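Beta-galactosidase (Bacillus circulans, PDB 4MAD) probably hydrolyses terminal non-reducing beta-D-galactose residues of beta-D-galactosides, as a family 35 glycoside hydrolase with a TIM-barrel domain and further all-beta domains. Local coordinates at residues 409-414 against 441-446; 401-406 against 447-452. One frame throughout, in Å; residues are numbered along the deposited sequence.

Interaction 1. Residues 409-414 against 441-446; sequences QALTVQ and LVVELT
V443 lays one methyl, CG2, beside the chain of Q409, 3.6 Å from Q409 O and 4.2 Å from Q409 CB, while its other methyl, CG1, turns to L411 and comes within 4.4 Å of L411 CB. With chi1 at -61°, CG2 sits between the backbone N and the carbonyl carbon of V443, which brings it over the Q409 carbonyl. L411 and L441 share this face with them, and L411 meets L452 and L480 in the interior. A410 and V442 lie on the other face, their side chains not in contact.

The backbone does most of the holding. Q409 and V443 exchange two hydrogen bonds, Q409 N to V443 O and V443 N to Q409 O, both 2.9 Å. L411 and L441 are the second hydrogen-bonded pair, L411 N to L441 O at 2.8 Å and L441 N to L411 O. Between them A410 and V442 make a non-hydrogen-bonded pair, the V442 CA-H facing Q409 O at 3.5 Å. The amide of Q409 bends away and gives its NE2 to Y406 O. The short strand segments run at 130° to each other, a strongly twisted antiparallel pair at the edge of a four-stranded sheet in the first all-beta domain.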
ATOM      1  N   GLN A 409      29.238 -10.456 -24.469  1.00 24.37           N
ATOM      2  CA  GLN A 409      28.587 -11.399 -23.584  1.00 24.95           C
ATOM      3  C   GLN A 409      27.121 -11.071 -23.362  1.00 24.66           C
ATOM      4  O   GLN A 409      26.753  -9.966 -23.420  1.00 25.94           O
ATOM      5  CB  GLN A 409      29.253 -11.396 -22.228  1.00 23.81           C
ATOM      6  CG  GLN A 409      30.678 -11.790 -22.259  1.00 23.43           C
ATOM      7  CD  GLN A 409      30.852 -13.261 -22.512  1.00 22.84           C
ATOM      8  OE1 GLN A 409      30.069 -14.023 -22.089  1.00 26.60           O
ATOM      9  NE2 GLN A 409      31.893 -13.633 -23.195  1.00 25.32           N
ATOM     10  N   ALA A 410      26.334 -12.074 -23.070  1.00 24.22           N
ATOM     11  CA  ALA A 410      24.999 -11.874 -22.632  1.00 21.92           C
ATOM     12  C   ALA A 410      25.010 -11.810 -21.132  1.00 21.40           C
ATOM     13  O   ALA A 410      25.438 -12.723 -20.488  1.00 22.44           O
ATOM     14  CB  ALA A 410      24.143 -12.959 -23.058  1.00 24.02           C
ATOM     15  N   LEU A 411      24.542 -10.699 -20.612  1.00 19.87           N
ATOM     16  CA  LEU A 411      24.433 -10.528 -19.188  1.00 18.83           C
ATOM     17  C   LEU A 411      23.049 -10.928 -18.763  1.00 22.29           C
ATOM     18  O   LEU A 411      22.109 -10.456 -19.294  1.00 23.60           O
ATOM     19  CB  LEU A 411      24.620  -9.087 -18.811  1.00 20.43           C
ATOM     20  CG  LEU A 411      24.761  -8.832 -17.320  1.00 22.07           C
ATOM     21  CD1 LEU A 411      25.887  -7.949 -17.105  1.00 33.26           C
ATOM     22  CD2 LEU A 411      23.585  -8.200 -16.793  1.00 28.11           C
ATOM     23  N   THR A 412      22.935 -11.819 -17.820  1.00 19.31           N
ATOM     24  CA  THR A 412      21.635 -12.189 -17.319  1.00 19.15           C
ATOM     25  C   THR A 412      21.550 -11.920 -15.834  1.00 19.86           C
ATOM     26  O   THR A 412      22.433 -12.261 -15.108  1.00 18.01           O
ATOM     27  CB  THR A 412      21.326 -13.671 -17.584  1.00 19.11           C
ATOM     28  OG1 THR A 412      21.378 -13.917 -18.984  1.00 21.21           O
ATOM     29  CG2 THR A 412      19.963 -14.041 -17.039  1.00 21.80           C
ATOM     30  N   VAL A 413      20.467 -11.290 -15.445  1.00 16.49           N
ATOM     31  CA  VAL A 413      20.179 -11.101 -14.052  1.00 18.49           C
ATOM     32  C   VAL A 413      19.134 -12.117 -13.614  1.00 16.88           C
ATOM     33  O   VAL A 413      18.050 -12.116 -14.101  1.00 18.77           O
ATOM     34  CB  VAL A 413      19.643  -9.715 -13.740  1.00 16.56           C
ATOM     35  CG1 VAL A 413      19.468  -9.560 -12.315  1.00 15.65           C
ATOM     36  CG2 VAL A 413      20.537  -8.663 -14.231  1.00 18.49           C
ATOM     37  N   GLN A 414      19.528 -12.944 -12.674  1.00 13.61           N
ATOM     38  CA  GLN A 414      18.755 -14.060 -12.238  1.00 15.46           C
ATOM     39  C   GLN A 414      18.380 -13.979 -10.772  1.00 16.96           C
ATOM     40  O   GLN A 414      19.157 -14.360  -9.955  1.00 17.86           O
ATOM     41  CB  GLN A 414      19.590 -15.342 -12.447  1.00 14.66           C
ATOM     42  CG  GLN A 414      18.958 -16.623 -12.095  1.00 15.61           C
ATOM     43  CD  GLN A 414      19.833 -17.830 -12.470  1.00 19.48           C
ATOM     44  OE1 GLN A 414      20.459 -17.806 -13.450  1.00 21.82           O
ATOM     45  NE2 GLN A 414      19.815 -18.845 -11.688  1.00 19.29           N
ATOM     46  N   LEU A 441      20.784  -8.611 -21.178  1.00 28.78           N
ATOM     47  CA  LEU A 441      21.310  -7.563 -22.053  1.00 28.94           C
ATOM     48  C   LEU A 441      22.588  -8.006 -22.715  1.00 27.90           C
ATOM     49  O   LEU A 441      23.281  -8.768 -22.163  1.00 29.63           O
ATOM     50  CB  LEU A 441      21.697  -6.350 -21.252  1.00 28.35           C
ATOM     51  CG  LEU A 441      20.625  -5.452 -20.723  1.00 32.68           C
ATOM     52  CD1 LEU A 441      21.201  -4.409 -19.889  1.00 29.04           C
ATOM     53  CD2 LEU A 441      19.840  -4.874 -21.822  1.00 30.29           C
ATOM     54  N   VAL A 442      22.935  -7.436 -23.841  1.00 27.17           N
ATOM     55  CA  VAL A 442      24.231  -7.709 -24.440  1.00 27.73           C
ATOM     56  C   VAL A 442      25.231  -6.650 -24.022  1.00 29.12           C
ATOM     57  O   VAL A 442      25.015  -5.514 -24.183  1.00 29.05           O
ATOM     58  CB  VAL A 442      24.150  -7.778 -25.969  1.00 30.44           C
ATOM     59  CG1 VAL A 442      25.455  -7.928 -26.586  1.00 30.46           C
ATOM     60  CG2 VAL A 442      23.225  -8.827 -26.400  1.00 32.86           C
ATOM     61  N   VAL A 443      26.342  -7.056 -23.455  1.00 28.56           N
ATOM     62  CA  VAL A 443      27.399  -6.137 -23.118  1.00 30.16           C
ATOM     63  C   VAL A 443      28.659  -6.469 -23.870  1.00 32.58           C
ATOM     64  O   VAL A 443      28.807  -7.559 -24.315  1.00 32.73           O
ATOM     65  CB  VAL A 443      27.704  -6.154 -21.678  1.00 28.33           C
ATOM     66  CG1 VAL A 443      26.496  -5.751 -20.912  1.00 30.82           C
ATOM     67  CG2 VAL A 443      28.156  -7.470 -21.284  1.00 27.34           C
ATOM     68  N   GLU A 444      29.532  -5.488 -24.043  1.00 33.39           N
ATOM     69  CA  GLU A 444      30.808  -5.695 -24.671  1.00 33.72           C
ATOM     70  C   GLU A 444      31.914  -5.327 -23.718  1.00 33.09           C
ATOM     71  O   GLU A 444      32.109  -4.177 -23.455  1.00 34.16           O
ATOM     72  CB  GLU A 444      30.933  -4.805 -25.865  1.00 34.65           C
ATOM     73  CG  GLU A 444      29.853  -4.974 -26.824  1.00 43.25           C
ATOM     74  CD  GLU A 444      30.075  -6.165 -27.658  1.00 54.11           C
ATOM     75  OE1 GLU A 444      31.062  -6.832 -27.412  1.00 57.59           O
ATOM     76  OE2 GLU A 444      29.297  -6.428 -28.574  1.00 57.76           O
ATOM     77  N   LEU A 445      32.629  -6.315 -23.222  1.00 28.71           N
ATOM     78  CA  LEU A 445      33.642  -6.089 -22.241  1.00 27.61           C
ATOM     79  C   LEU A 445      35.001  -6.159 -22.876  1.00 30.26           C
ATOM     80  O   LEU A 445      35.582  -7.200 -22.955  1.00 27.06           O
ATOM     81  CB  LEU A 445      33.532  -7.147 -21.185  1.00 26.16           C
ATOM     82  CG  LEU A 445      32.130  -7.143 -20.629  1.00 28.34           C
ATOM     83  CD1 LEU A 445      31.892  -8.283 -19.798  1.00 30.08           C
ATOM     84  CD2 LEU A 445      31.959  -5.909 -19.867  1.00 28.94           C
ATOM     85  N   THR A 446      35.476  -5.034 -23.350  1.00 31.28           N
ATOM     86  CA  THR A 446      36.723  -5.029 -24.053  1.00 32.15           C
ATOM     87  C   THR A 446      37.887  -4.550 -23.258  1.00 32.07           C
ATOM     88  O   THR A 446      38.984  -4.683 -23.689  1.00 31.01           O
ATOM     89  CB  THR A 446      36.627  -4.171 -25.240  1.00 34.02           C
ATOM     90  OG1 THR A 446      36.176  -2.908 -24.815  1.00 35.35           O
ATOM     91  CG2 THR A 446      35.641  -4.722 -26.176  1.00 33.22           C
TER

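Interaction 2. Residues 401-406 against 447-452; sequences TIKGAY and EEESKL
This is an antiparallel strand pairing inside the six-stranded sheet of the first all-beta domain, where strand 395-403 ends and strand 449-457 begins. I402 and S450 form the hydrogen-bonded pair: I402 N reaches S450 O at 2.9 Å and nearly straight (175°), though tilted from the carbonyl plane, and S450 N returns a bond to I402 O. T401 with K451 and K403 with E449 are the flanking non-hydrogen-bonded pairs.

On the exposed face, K403 and E449 run side by side in the same direction. The K403 NZ to E449 OE2 distance of 4.1 Å is too long for a salt bridge, but the charges probably still attract. E449 OE1 meets the methyl T401 CG2 at 3.8 Å; chi1 of -50° sets that methyl anti to the T401 backbone N. On the buried face I402 CD1 packs on L452 CB at 4.1 Å; within 401-406, I402 CG2 lies over one face of the Y406 ring, offset toward its rim.

Beyond the strands, G404 N bonds to E448 O (2.8 Å); at the G404 phi of 110° a CB would be jammed against K403 O, so the backbone calls for glycine. A water donates to G404 O and E447 O and accepts from S450 OG, tying the buried serine to both loops. Together they finish an antiparallel ladder in an all-beta domain of six- and four-stranded sheets.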
ATOM      1  N   THR A 401      33.551  -6.005  -9.940  1.00 21.56           N
ATOM      2  CA  THR A 401      34.539  -5.848 -10.964  1.00 21.74           C
ATOM      3  C   THR A 401      34.802  -7.142 -11.719  1.00 21.41           C
ATOM      4  O   THR A 401      35.090  -8.123 -11.160  1.00 25.83           O
ATOM      5  CB  THR A 401      35.881  -5.321 -10.420  1.00 26.62           C
ATOM      6  OG1 THR A 401      35.681  -4.169  -9.600  1.00 28.92           O
ATOM      7  CG2 THR A 401      36.785  -4.954 -11.554  1.00 24.68           C
ATOM      8  N   ILE A 402      34.693  -7.095 -13.006  1.00 21.21           N
ATOM      9  CA  ILE A 402      34.989  -8.220 -13.847  1.00 20.80           C
ATOM     10  C   ILE A 402      36.435  -8.104 -14.343  1.00 22.25           C
ATOM     11  O   ILE A 402      36.827  -7.138 -14.854  1.00 22.19           O
ATOM     12  CB  ILE A 402      34.080  -8.260 -15.042  1.00 22.66           C
ATOM     13  CG1 ILE A 402      32.620  -8.366 -14.617  1.00 24.91           C
ATOM     14  CG2 ILE A 402      34.388  -9.400 -15.888  1.00 24.04           C
ATOM     15  CD1 ILE A 402      31.703  -7.675 -15.516  1.00 28.07           C
ATOM     16  N   LYS A 403      37.212  -9.146 -14.178  1.00 21.61           N
ATOM     17  CA  LYS A 403      38.575  -9.092 -14.606  1.00 24.26           C
ATOM     18  C   LYS A 403      38.828  -9.897 -15.861  1.00 24.64           C
ATOM     19  O   LYS A 403      38.640 -11.053 -15.880  1.00 25.38           O
ATOM     20  CB  LYS A 403      39.456  -9.581 -13.517  1.00 25.97           C
ATOM     21  CG  LYS A 403      39.042  -8.984 -12.276  1.00 34.45           C
ATOM     22  CD  LYS A 403      40.112  -8.451 -11.508  1.00 42.98           C
ATOM     23  CE  LYS A 403      39.513  -7.825 -10.318  1.00 49.31           C
ATOM     24  NZ  LYS A 403      40.581  -7.364  -9.490  1.00 54.16           N
ATOM     25  N   GLY A 404      39.336  -9.240 -16.874  1.00 25.30           N
ATOM     26  CA  GLY A 404      39.587  -9.835 -18.144  1.00 26.14           C
ATOM     27  C   GLY A 404      38.657  -9.320 -19.181  1.00 29.19           C
ATOM     28  O   GLY A 404      37.575  -8.926 -18.885  1.00 28.24           O
ATOM     29  N   ALA A 405      39.116  -9.336 -20.417  1.00 27.14           N
ATOM     30  CA  ALA A 405      38.339  -8.854 -21.504  1.00 28.08           C
ATOM     31  C   ALA A 405      37.545 -10.022 -22.033  1.00 29.86           C
ATOM     32  O   ALA A 405      38.036 -10.810 -22.788  1.00 30.66           O
ATOM     33  CB  ALA A 405      39.211  -8.324 -22.549  1.00 31.62           C
ATOM     34  N   TYR A 406      36.302 -10.123 -21.601  1.00 25.00           N
ATOM     35  CA  TYR A 406      35.406 -11.167 -22.032  1.00 26.11           C
ATOM     36  C   TYR A 406      34.875 -11.001 -23.449  1.00 26.35           C
ATOM     37  O   TYR A 406      34.396 -11.927 -24.018  1.00 28.76           O
ATOM     38  CB  TYR A 406      34.236 -11.308 -21.078  1.00 25.63           C
ATOM     39  CG  TYR A 406      34.516 -11.884 -19.722  1.00 21.42           C
ATOM     40  CD1 TYR A 406      33.577 -12.619 -19.078  1.00 16.96           C
ATOM     41  CD2 TYR A 406      35.710 -11.733 -19.110  1.00 21.33           C
ATOM     42  CE1 TYR A 406      33.795 -13.135 -17.872  1.00 20.18           C
ATOM     43  CE2 TYR A 406      35.946 -12.280 -17.902  1.00 22.18           C
ATOM     44  CZ  TYR A 406      34.984 -12.982 -17.276  1.00 20.95           C
ATOM     45  OH  TYR A 406      35.145 -13.517 -16.042  1.00 20.72           O
ATOM     46  N   GLU A 447      37.652  -3.954 -22.112  1.00 30.40           N
ATOM     47  CA  GLU A 447      38.747  -3.506 -21.294  1.00 30.40           C
ATOM     48  C   GLU A 447      39.327  -4.599 -20.439  1.00 31.52           C
ATOM     49  O   GLU A 447      38.736  -5.603 -20.301  1.00 31.01           O
ATOM     50  CB  GLU A 447      38.376  -2.258 -20.485  1.00 32.97           C
ATOM     51  CG  GLU A 447      37.945  -1.049 -21.350  1.00 35.73           C
ATOM     52  CD  GLU A 447      39.095  -0.117 -21.832  1.00 49.42           C
ATOM     53  OE1 GLU A 447      40.035   0.161 -21.092  1.00 50.05           O
ATOM     54  OE2 GLU A 447      39.018   0.374 -22.962  1.00 53.88           O
ATOM     55  N   GLU A 448      40.494  -4.376 -19.853  1.00 30.76           N
ATOM     56  CA  GLU A 448      41.104  -5.335 -18.949  1.00 32.40           C
ATOM     57  C   GLU A 448      40.279  -5.590 -17.710  1.00 31.56           C
ATOM     58  O   GLU A 448      40.297  -6.644 -17.179  1.00 27.88           O
ATOM     59  CB  GLU A 448      42.471  -4.852 -18.496  1.00 35.84           C
ATOM     60  CG  GLU A 448      43.518  -4.902 -19.550  1.00 44.78           C
ATOM     61  CD  GLU A 448      43.581  -6.239 -20.214  1.00 58.04           C
ATOM     62  OE1 GLU A 448      43.983  -7.219 -19.557  1.00 60.73           O
ATOM     63  OE2 GLU A 448      43.214  -6.335 -21.387  1.00 61.70           O
ATOM     64  N   GLU A 449      39.646  -4.552 -17.189  1.00 30.50           N
ATOM     65  CA  GLU A 449      38.701  -4.685 -16.095  1.00 27.06           C
ATOM     66  C   GLU A 449      37.414  -3.937 -16.443  1.00 27.46           C
ATOM     67  O   GLU A 449      37.452  -2.960 -17.143  1.00 25.72           O
ATOM     68  CB  GLU A 449      39.271  -4.158 -14.803  1.00 29.36           C
ATOM     69  CG  GLU A 449      40.527  -4.804 -14.455  1.00 35.70           C
ATOM     70  CD  GLU A 449      40.974  -4.651 -13.017  1.00 36.06           C
ATOM     71  OE1 GLU A 449      40.361  -3.960 -12.233  1.00 43.84           O
ATOM     72  OE2 GLU A 449      41.959  -5.254 -12.671  1.00 40.36           O
ATOM     73  N   SER A 450      36.288  -4.424 -15.946  1.00 25.77           N
ATOM     74  CA  SER A 450      35.035  -3.739 -16.129  1.00 22.30           C
ATOM     75  C   SER A 450      34.253  -3.592 -14.827  1.00 20.88           C
ATOM     76  O   SER A 450      33.965  -4.568 -14.224  1.00 22.39           O
ATOM     77  CB  SER A 450      34.245  -4.533 -17.116  1.00 22.72           C
ATOM     78  OG  SER A 450      34.822  -4.479 -18.370  1.00 25.97           O
ATOM     79  N   LYS A 451      33.919  -2.385 -14.439  1.00 18.76           N
ATOM     80  CA  LYS A 451      33.119  -2.166 -13.264  1.00 19.51           C
ATOM     81  C   LYS A 451      31.632  -2.216 -13.649  1.00 19.59           C
ATOM     82  O   LYS A 451      31.146  -1.387 -14.377  1.00 20.13           O
ATOM     83  CB  LYS A 451      33.480  -0.839 -12.616  1.00 20.99           C
ATOM     84  CG  LYS A 451      32.741  -0.532 -11.369  1.00 23.05           C
ATOM     85  CD  LYS A 451      32.890   0.918 -10.992  1.00 32.69           C
ATOM     86  CE  LYS A 451      32.599   1.163  -9.561  1.00 34.81           C
ATOM     87  NZ  LYS A 451      32.953   2.500  -9.087  1.00 33.16           N
ATOM     88  N   LEU A 452      30.964  -3.225 -13.119  1.00 16.90           N
ATOM     89  CA  LEU A 452      29.564  -3.461 -13.379  1.00 17.50           C
ATOM     90  C   LEU A 452      28.760  -2.921 -12.202  1.00 16.27           C
ATOM     91  O   LEU A 452      29.081  -3.177 -11.088  1.00 16.69           O
ATOM     92  CB  LEU A 452      29.329  -4.941 -13.569  1.00 18.20           C
ATOM     93  CG  LEU A 452      27.882  -5.364 -13.664  1.00 17.13           C
ATOM     94  CD1 LEU A 452      27.260  -4.801 -14.868  1.00 22.36           C
ATOM     95  CD2 LEU A 452      27.741  -6.828 -13.615  1.00 18.75           C
TER
HETATM   96  O   HOH W   1      36.768  -6.449 -18.650  1.00 30.70           O

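Interaction 2 closes a long loop of chain within which interaction 1 is nested: 401-406 leads into 409-414, and 441-446 runs straight into 447-452. Their centres are 12 Å apart, but they belong to different sheets, interaction 1 to the four-stranded one and interaction 2 to the six-stranded one. L445 joins them, its CD2 lying 3.5 Å from S450 OG and its CD1 4.0 Å from Y406 CB. The two chain connections thus pass from one sheet to the other side by side, and L480 also touches residues of both contacts. Together they knit one end of the first all-beta domain, away from the predicted catalytic glutamates.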